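Local coordinates for protein SusD homolog (PDB 4F53) that probably binds mucin O-glycans at the bacterial cell surface, as a SusD-family outer-membrane lipoprotein with a TPR-like helical fold, at residues F46-D51 and V256-A261; R207-A212 and A348-N353. All coordinates share one frame; numbering follows the deposited sequence.

Overall arrangement
Both contacts join the end of a helix, or the turn after it, to a distant part of the chain. They share no element and lie on opposite sides of the chain's centre, with centres about 35 Å apart. Interaction 1 is partly buried: Gln48, in the first half of helix 44-58, meets the turn between helix 250-257 and strand 261-263, and the pairing is a neutral amide with a carboxylate beside an indole. Interaction 2 lies at the surface, where the loop after helix 190-207 meets the end of helix 337-349. Its chemistry turns on one cationic guanidinium, with sulfur over a face and a phenol oxygen at an edge.

Interaction 1: residues F46-D51 and V256-A261; sequences FSQYVD and VLWSDA
Asp260 OD2 accepts a hydrogen bond from Gln48 NE2 at 3.0 Å, and this bond ties helix 44-58 to the turn that leads from helix 250-257 into strand 261-263, within the SusD fold. The bond is bent, with an N-H...O angle of 143°. Asp260 OD2 lies almost in the Gln48 amide plane, while the nitrogen reaches the carboxylate on its anti side and well out of the carboxylate plane. Gln48 spans the gap because CG stands anti to the backbone N (chi1 -164°) and the chain runs on extended, carrying the amide straight out from the helix. Asp260 OD1 is hydrogen-bonded by Asn66 ND2 and by a glycerol probably from the crystallisation liquor, so Gln48 and Asn66 grip different oxygens.

Trp258 closes in on the same amide. Its six-membered ring brings CE3 to 3.9 Å from Gln48 NE2, and the amide and ring planes stand 44° apart, which is no stack. Ser259, with positive phi, makes the turn out of the helix between these two partners, and Phe254 packs against Gln48 as well. On the oxygen side of the amide, Gln48 OE1 sits 3.7 Å from Trp258 CZ3.

Interaction 2: residues R207-A212 and A348-N353; sequences RTCYVA and ALRNWN
Two side-chain conformations set up this contact: Cys209 holds SG between its backbone N and carbonyl carbon (chi1 75°), and Arg350, extended from CG to NE, places one face of its guanidinium against that sulfur. The frame is a pair of helix ends. Thr208 to Val211 form a type I beta turn after helix 190-207, and helix 337-349 closes in a Schellman motif with Asn351, of positive phi, as its C-prime residue.

Cys209 SG sits over the centre of one face of the Arg350 guanidinium, 3.5 Å from CZ. The same sulfur lies against a face of the Tyr210 ring, offset toward its rim, and so sits in the corner between ring and guanidinium, whose planes are 86° apart. Tyr210 reaches the guanidinium with its phenol oxygen, which lies at the edge close to the guanidinium plane. There Arg350 NH2 donates a hydrogen bond of 2.9 Å to Tyr210 OH, fairly straight at 158°. The same NH2 forms a salt bridge with Glu346, one turn back on the helix, which, with the phenol, would limit rotation of the planar group.

The indole of Trp352, whose backbone N closes the Schellman motif, packs against the aliphatic base of Arg350. Arg350 CB rests 3.9 Å above one of its faces, toward the rim, and Cys209 CB meets Trp352 CH2 at 4.0 Å in an apolar contact. Trp352 itself packs on helix 221-231, while Arg451 of helix 442-452 touches Cys209, Tyr210 and Arg350, so several helices converge here.

The nearby cations may polarise the thiol, with Glu346 probably offsetting part of the Arg350 charge and Arg451 adding to it; the arginine itself is shared between a phenol oxygen and the Glu346 carboxylate.

Interaction 1: residues F46-D51 and V256-A261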
ATOM      1  N   PHE A  46       3.734   7.659  13.367  1.00 37.38           N
ATOM      2  CA  PHE A  46       4.461   6.612  12.665  1.00 34.86           C
ATOM      3  C   PHE A  46       3.780   6.446  11.320  1.00 36.59           C
ATOM      4  O   PHE A  46       4.432   6.526  10.280  1.00 35.83           O
ATOM      5  CB  PHE A  46       4.524   5.296  13.459  1.00 35.76           C
ATOM      6  CG  PHE A  46       5.253   4.162  12.757  1.00 35.40           C
ATOM      7  CD1 PHE A  46       6.476   4.383  12.116  1.00 36.50           C
ATOM      8  CD2 PHE A  46       4.760   2.863  12.804  1.00 33.72           C
ATOM      9  CE1 PHE A  46       7.149   3.341  11.481  1.00 35.38           C
ATOM     10  CE2 PHE A  46       5.447   1.822  12.189  1.00 35.70           C
ATOM     11  CZ  PHE A  46       6.634   2.072  11.530  1.00 34.74           C
ATOM     12  N   SER A  47       2.446   6.317  11.358  1.00 33.20           N
ATOM     13  CA  SER A  47       1.532   6.227  10.212  1.00 31.49           C
ATOM     14  C   SER A  47       1.766   7.387   9.244  1.00 33.63           C
ATOM     15  O   SER A  47       1.784   7.170   8.032  1.00 34.94           O
ATOM     16  CB  SER A  47       0.075   6.250  10.696  1.00 32.42           C
ATOM     17  OG  SER A  47      -0.808   6.107   9.599  1.00 38.84           O
ATOM     18  N   GLN A  48       1.919   8.614   9.774  1.00 28.12           N
ATOM     19  CA  GLN A  48       2.122   9.821   8.962  1.00 27.34           C
ATOM     20  C   GLN A  48       3.302   9.667   8.024  1.00 31.99           C
ATOM     21  O   GLN A  48       3.197  10.051   6.868  1.00 31.94           O
ATOM     22  CB  GLN A  48       2.313  11.077   9.823  1.00 27.98           C
ATOM     23  CG  GLN A  48       2.132  12.316   8.970  1.00 34.71           C
ATOM     24  CD  GLN A  48       2.173  13.612   9.696  1.00 45.85           C
ATOM     25  OE1 GLN A  48       2.745  13.752  10.776  1.00 44.42           O
ATOM     26  NE2 GLN A  48       1.580  14.596   9.067  1.00 35.47           N
ATOM     27  N   TYR A  49       4.400   9.072   8.493  1.00 29.92           N
ATOM     28  CA  TYR A  49       5.548   8.866   7.640  1.00 30.82           C
ATOM     29  C   TYR A  49       5.346   7.723   6.670  1.00 36.39           C
ATOM     30  O   TYR A  49       5.439   7.931   5.468  1.00 37.82           O
ATOM     31  CB  TYR A  49       6.820   8.622   8.461  1.00 33.10           C
ATOM     32  CG  TYR A  49       7.173   9.802   9.329  1.00 37.00           C
ATOM     33  CD1 TYR A  49       7.909  10.872   8.821  1.00 40.64           C
ATOM     34  CD2 TYR A  49       6.746   9.872  10.651  1.00 37.73           C
ATOM     35  CE1 TYR A  49       8.207  11.989   9.609  1.00 40.65           C
ATOM     36  CE2 TYR A  49       7.033  10.983  11.447  1.00 39.70           C
ATOM     37  CZ  TYR A  49       7.783  12.028  10.926  1.00 49.73           C
ATOM     38  OH  TYR A  49       8.067  13.125  11.702  1.00 58.85           O
ATOM     39  N   VAL A  50       5.084   6.526   7.178  1.00 33.96           N
ATOM     40  CA  VAL A  50       5.077   5.317   6.349  1.00 33.79           C
ATOM     41  C   VAL A  50       3.873   5.203   5.444  1.00 36.36           C
ATOM     42  O   VAL A  50       4.045   4.763   4.317  1.00 36.02           O
ATOM     43  CB  VAL A  50       5.317   4.008   7.159  1.00 36.67           C
ATOM     44  CG1 VAL A  50       6.684   4.062   7.862  1.00 36.30           C
ATOM     45  CG2 VAL A  50       4.200   3.724   8.163  1.00 36.27           C
ATOM     46  N   ASP A  51       2.681   5.593   5.906  1.00 33.32           N
ATOM     47  CA  ASP A  51       1.472   5.405   5.115  1.00 31.96           C
ATOM     48  C   ASP A  51       0.982   6.660   4.418  1.00 36.01           C
ATOM     49  O   ASP A  51       0.319   6.578   3.387  1.00 35.85           O
ATOM     50  CB  ASP A  51       0.354   4.846   6.004  1.00 33.46           C
ATOM     51  CG  ASP A  51       0.541   3.366   6.314  1.00 39.19           C
ATOM     52  OD1 ASP A  51       0.871   2.579   5.361  1.00 38.26           O
ATOM     53  OD2 ASP A  51       0.358   2.983   7.487  1.00 45.11           O
ATOM     54  N   VAL A 256      -8.207  15.876   8.043  1.00 35.06           N
ATOM     55  CA  VAL A 256      -9.194  16.800   8.589  1.00 35.29           C
ATOM     56  C   VAL A 256      -8.607  17.775   9.621  1.00 40.25           C
ATOM     57  O   VAL A 256      -8.699  18.985   9.405  1.00 40.50           O
ATOM     58  CB  VAL A 256     -10.445  16.049   9.142  1.00 37.95           C
ATOM     59  CG1 VAL A 256     -11.506  17.038   9.596  1.00 37.86           C
ATOM     60  CG2 VAL A 256     -11.026  15.101   8.095  1.00 36.55           C
ATOM     61  N   LEU A 257      -8.036  17.275  10.720  1.00 36.56           N
ATOM     62  CA  LEU A 257      -7.534  18.146  11.778  1.00 36.48           C
ATOM     63  C   LEU A 257      -6.312  18.991  11.372  1.00 39.37           C
ATOM     64  O   LEU A 257      -6.345  20.208  11.555  1.00 38.57           O
ATOM     65  CB  LEU A 257      -7.203  17.338  13.043  1.00 36.61           C
ATOM     66  CG  LEU A 257      -7.128  18.136  14.351  1.00 41.78           C
ATOM     67  CD1 LEU A 257      -8.493  18.648  14.745  1.00 42.63           C
ATOM     68  CD2 LEU A 257      -6.584  17.277  15.473  1.00 42.72           C
ATOM     69  N   TRP A 258      -5.230  18.365  10.884  1.00 36.73           N
ATOM     70  CA  TRP A 258      -4.000  19.113  10.585  1.00 35.95           C
ATOM     71  C   TRP A 258      -3.955  19.682   9.184  1.00 36.85           C
ATOM     72  O   TRP A 258      -3.215  20.638   8.964  1.00 35.78           O
ATOM     73  CB  TRP A 258      -2.765  18.243  10.798  1.00 34.58           C
ATOM     74  CG  TRP A 258      -2.684  17.571  12.135  1.00 35.81           C
ATOM     75  CD1 TRP A 258      -3.229  18.000  13.313  1.00 39.19           C
ATOM     76  CD2 TRP A 258      -1.896  16.420  12.453  1.00 35.48           C
ATOM     77  NE1 TRP A 258      -2.905  17.130  14.328  1.00 38.39           N
ATOM     78  CE2 TRP A 258      -2.072  16.160  13.833  1.00 39.72           C
ATOM     79  CE3 TRP A 258      -1.092  15.556  11.698  1.00 35.69           C
ATOM     80  CZ2 TRP A 258      -1.451  15.083  14.476  1.00 38.57           C
ATOM     81  CZ3 TRP A 258      -0.492  14.484  12.333  1.00 37.24           C
ATOM     82  CH2 TRP A 258      -0.670  14.259  13.706  1.00 38.09           C
ATOM     83  N   SER A 259      -4.694  19.083   8.224  1.00 33.21           N
ATOM     84  CA  SER A 259      -4.710  19.492   6.814  1.00 32.49           C
ATOM     85  C   SER A 259      -3.284  19.430   6.202  1.00 35.21           C
ATOM     86  O   SER A 259      -2.936  20.229   5.333  1.00 36.38           O
ATOM     87  CB  SER A 259      -5.348  20.874   6.637  1.00 36.26           C
ATOM     88  OG  SER A 259      -6.727  20.833   6.955  1.00 46.99           O
ATOM     89  N   ASP A 260      -2.478  18.445   6.651  1.00 31.75           N
ATOM     90  CA  ASP A 260      -1.139  18.161   6.140  1.00 32.15           C
ATOM     91  C   ASP A 260      -1.229  17.404   4.828  1.00 35.80           C
ATOM     92  O   ASP A 260      -0.246  17.380   4.068  1.00 33.94           O
ATOM     93  CB  ASP A 260      -0.320  17.316   7.145  1.00 33.70           C
ATOM     94  CG  ASP A 260       0.362  18.090   8.251  1.00 42.83           C
ATOM     95  OD1 ASP A 260       0.521  19.320   8.105  1.00 42.66           O
ATOM     96  OD2 ASP A 260       0.750  17.462   9.257  1.00 47.95           O
ATOM     97  N   ALA A 261      -2.396  16.761   4.583  1.00 31.88           N
ATOM     98  CA  ALA A 261      -2.649  15.935   3.403  1.00 31.67           C
ATOM     99  C   ALA A 261      -3.982  16.273   2.726  1.00 34.34           C
ATOM    100  O   ALA A 261      -4.944  16.672   3.380  1.00 33.68           O
ATOM    101  CB  ALA A 261      -2.646  14.460   3.800  1.00 31.11           C
TER

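Interaction 2: residues R207-A212 and A348-N353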
ATOM      1  N   ARG A 207       3.074 -11.138  -7.032  1.00 25.44           N
ATOM      2  CA  ARG A 207       4.225 -10.232  -6.924  1.00 26.11           C
ATOM      3  C   ARG A 207       5.496 -10.750  -7.645  1.00 30.75           C
ATOM      4  O   ARG A 207       6.244  -9.968  -8.256  1.00 29.35           O
ATOM      5  CB  ARG A 207       4.578 -10.037  -5.436  1.00 25.44           C
ATOM      6  CG  ARG A 207       5.599  -8.912  -5.210  1.00 29.11           C
ATOM      7  CD  ARG A 207       4.898  -7.602  -4.973  1.00 19.55           C
ATOM      8  NE  ARG A 207       4.496  -7.442  -3.563  1.00 27.03           N
ATOM      9  CZ  ARG A 207       3.287  -7.101  -3.116  1.00 34.91           C
ATOM     10  NH1 ARG A 207       2.281  -6.904  -3.967  1.00 23.34           N
ATOM     11  NH2 ARG A 207       3.096  -6.871  -1.829  1.00 27.30           N
ATOM     12  N   THR A 208       5.740 -12.069  -7.542  1.00 26.10           N
ATOM     13  CA  THR A 208       6.939 -12.688  -8.079  1.00 26.18           C
ATOM     14  C   THR A 208       6.766 -13.187  -9.510  1.00 31.37           C
ATOM     15  O   THR A 208       7.631 -13.914  -9.983  1.00 30.48           O
ATOM     16  CB  THR A 208       7.335 -13.855  -7.182  1.00 30.69           C
ATOM     17  OG1 THR A 208       6.280 -14.826  -7.197  1.00 29.81           O
ATOM     18  CG2 THR A 208       7.667 -13.427  -5.746  1.00 25.12           C
ATOM     19  N   CYS A 209       5.662 -12.814 -10.194  1.00 30.02           N
ATOM     20  CA  CYS A 209       5.294 -13.324 -11.527  1.00 31.17           C
ATOM     21  C   CYS A 209       6.292 -12.924 -12.642  1.00 32.19           C
ATOM     22  O   CYS A 209       6.302 -13.572 -13.677  1.00 31.10           O
ATOM     23  CB  CYS A 209       3.864 -12.907 -11.892  1.00 32.10           C
ATOM     24  SG  CYS A 209       3.706 -11.160 -12.346  1.00 36.45           S
ATOM     25  N   TYR A 210       7.098 -11.871 -12.468  1.00 30.07           N
ATOM     26  CA  TYR A 210       8.038 -11.479 -13.524  1.00 29.82           C
ATOM     27  C   TYR A 210       9.423 -12.087 -13.348  1.00 35.47           C
ATOM     28  O   TYR A 210      10.221 -12.024 -14.281  1.00 37.43           O
ATOM     29  CB  TYR A 210       8.152  -9.958 -13.658  1.00 29.47           C
ATOM     30  CG  TYR A 210       6.898  -9.338 -14.220  1.00 29.43           C
ATOM     31  CD1 TYR A 210       6.485  -9.613 -15.523  1.00 31.44           C
ATOM     32  CD2 TYR A 210       6.099  -8.507 -13.440  1.00 29.23           C
ATOM     33  CE1 TYR A 210       5.303  -9.071 -16.035  1.00 31.57           C
ATOM     34  CE2 TYR A 210       4.926  -7.942 -13.948  1.00 29.89           C
ATOM     35  CZ  TYR A 210       4.524  -8.241 -15.239  1.00 36.24           C
ATOM     36  OH  TYR A 210       3.377  -7.669 -15.726  1.00 35.23           O
ATOM     37  N   VAL A 211       9.703 -12.669 -12.185  1.00 31.52           N
ATOM     38  CA  VAL A 211      10.989 -13.303 -11.885  1.00 31.94           C
ATOM     39  C   VAL A 211      11.102 -14.667 -12.590  1.00 38.34           C
ATOM     40  O   VAL A 211      10.431 -15.629 -12.207  1.00 37.56           O
ATOM     41  CB  VAL A 211      11.209 -13.456 -10.365  1.00 33.86           C
ATOM     42  CG1 VAL A 211      12.617 -13.997 -10.082  1.00 34.15           C
ATOM     43  CG2 VAL A 211      10.957 -12.145  -9.634  1.00 32.13           C
ATOM     44  N   ALA A 212      11.979 -14.748 -13.599  1.00 38.90           N
ATOM     45  CA  ALA A 212      12.203 -15.981 -14.366  1.00 40.99           C
ATOM     46  C   ALA A 212      12.728 -17.126 -13.473  1.00 46.08           C
ATOM     47  O   ALA A 212      13.697 -16.947 -12.729  1.00 47.62           O
ATOM     48  CB  ALA A 212      13.194 -15.713 -15.497  1.00 42.76           C
ATOM     49  N   ALA A 348      -5.983 -15.047 -13.851  1.00 24.48           N
ATOM     50  CA  ALA A 348      -6.789 -15.631 -14.926  1.00 24.15           C
ATOM     51  C   ALA A 348      -6.277 -15.104 -16.278  1.00 28.45           C
ATOM     52  O   ALA A 348      -6.163 -15.874 -17.234  1.00 28.22           O
ATOM     53  CB  ALA A 348      -8.270 -15.322 -14.716  1.00 23.94           C
ATOM     54  N   LEU A 349      -5.887 -13.814 -16.317  1.00 25.22           N
ATOM     55  CA  LEU A 349      -5.289 -13.163 -17.493  1.00 23.92           C
ATOM     56  C   LEU A 349      -3.941 -13.815 -17.859  1.00 27.91           C
ATOM     57  O   LEU A 349      -3.624 -13.934 -19.042  1.00 28.77           O
ATOM     58  CB  LEU A 349      -5.101 -11.659 -17.208  1.00 22.91           C
ATOM     59  CG  LEU A 349      -4.688 -10.790 -18.396  1.00 26.57           C
ATOM     60  CD1 LEU A 349      -5.790 -10.724 -19.441  1.00 26.46           C
ATOM     61  CD2 LEU A 349      -4.226  -9.446 -17.939  1.00 23.79           C
ATOM     62  N   ARG A 350      -3.171 -14.264 -16.835  1.00 22.99           N
ATOM     63  CA  ARG A 350      -1.883 -14.940 -16.971  1.00 22.24           C
ATOM     64  C   ARG A 350      -2.081 -16.417 -17.263  1.00 28.33           C
ATOM     65  O   ARG A 350      -1.105 -17.169 -17.357  1.00 29.36           O
ATOM     66  CB  ARG A 350      -1.017 -14.741 -15.712  1.00 22.10           C
ATOM     67  CG  ARG A 350      -0.643 -13.291 -15.496  1.00 24.88           C
ATOM     68  CD  ARG A 350       0.398 -13.097 -14.399  1.00 28.25           C
ATOM     69  NE  ARG A 350       0.594 -11.665 -14.197  1.00 34.06           N
ATOM     70  CZ  ARG A 350       1.364 -10.880 -14.951  1.00 36.30           C
ATOM     71  NH1 ARG A 350       2.093 -11.393 -15.936  1.00 24.67           N
ATOM     72  NH2 ARG A 350       1.426  -9.582 -14.713  1.00 27.29           N
ATOM     73  N   ASN A 351      -3.338 -16.830 -17.468  1.00 25.69           N
ATOM     74  CA  ASN A 351      -3.707 -18.193 -17.814  1.00 26.46           C
ATOM     75  C   ASN A 351      -3.420 -19.180 -16.632  1.00 31.16           C
ATOM     76  O   ASN A 351      -3.063 -20.347 -16.829  1.00 31.09           O
ATOM     77  CB  ASN A 351      -3.014 -18.612 -19.129  1.00 31.02           C
ATOM     78  CG  ASN A 351      -3.459 -19.932 -19.691  1.00 44.17           C
ATOM     79  OD1 ASN A 351      -4.633 -20.275 -19.661  1.00 36.16           O
ATOM     80  ND2 ASN A 351      -2.528 -20.678 -20.232  1.00 35.29           N
ATOM     81  N   TRP A 352      -3.651 -18.713 -15.409  1.00 27.52           N
ATOM     82  CA  TRP A 352      -3.527 -19.558 -14.221  1.00 27.95           C
ATOM     83  C   TRP A 352      -4.902 -20.006 -13.834  1.00 30.49           C
ATOM     84  O   TRP A 352      -5.873 -19.335 -14.186  1.00 31.20           O
ATOM     85  CB  TRP A 352      -2.858 -18.798 -13.067  1.00 26.49           C
ATOM     86  CG  TRP A 352      -1.468 -18.346 -13.374  1.00 27.80           C
ATOM     87  CD1 TRP A 352      -0.708 -18.667 -14.466  1.00 30.97           C
ATOM     88  CD2 TRP A 352      -0.656 -17.507 -12.549  1.00 27.52           C
ATOM     89  NE1 TRP A 352       0.525 -18.069 -14.378  1.00 30.98           N
ATOM     90  CE2 TRP A 352       0.585 -17.342 -13.213  1.00 32.34           C
ATOM     91  CE3 TRP A 352      -0.848 -16.899 -11.298  1.00 28.33           C
ATOM     92  CZ2 TRP A 352       1.633 -16.595 -12.664  1.00 31.25           C
ATOM     93  CZ3 TRP A 352       0.184 -16.130 -10.769  1.00 30.34           C
ATOM     94  CH2 TRP A 352       1.401 -15.976 -11.452  1.00 31.14           C
ATOM     95  N   ASN A 353      -5.009 -21.122 -13.124  1.00 26.72           N
ATOM     96  CA  ASN A 353      -6.319 -21.650 -12.725  1.00 27.39           C
ATOM     97  C   ASN A 353      -6.825 -20.910 -11.454  1.00 32.80           C
ATOM     98  O   ASN A 353      -6.559 -21.321 -10.325  1.00 33.29           O
ATOM     99  CB  ASN A 353      -6.254 -23.176 -12.540  1.00 24.28           C
ATOM    100  CG  ASN A 353      -7.589 -23.841 -12.267  1.00 41.68           C
ATOM    101  OD1 ASN A 353      -8.643 -23.209 -12.205  1.00 36.49           O
ATOM    102  ND2 ASN A 353      -7.561 -25.132 -12.028  1.00 34.89           N
TER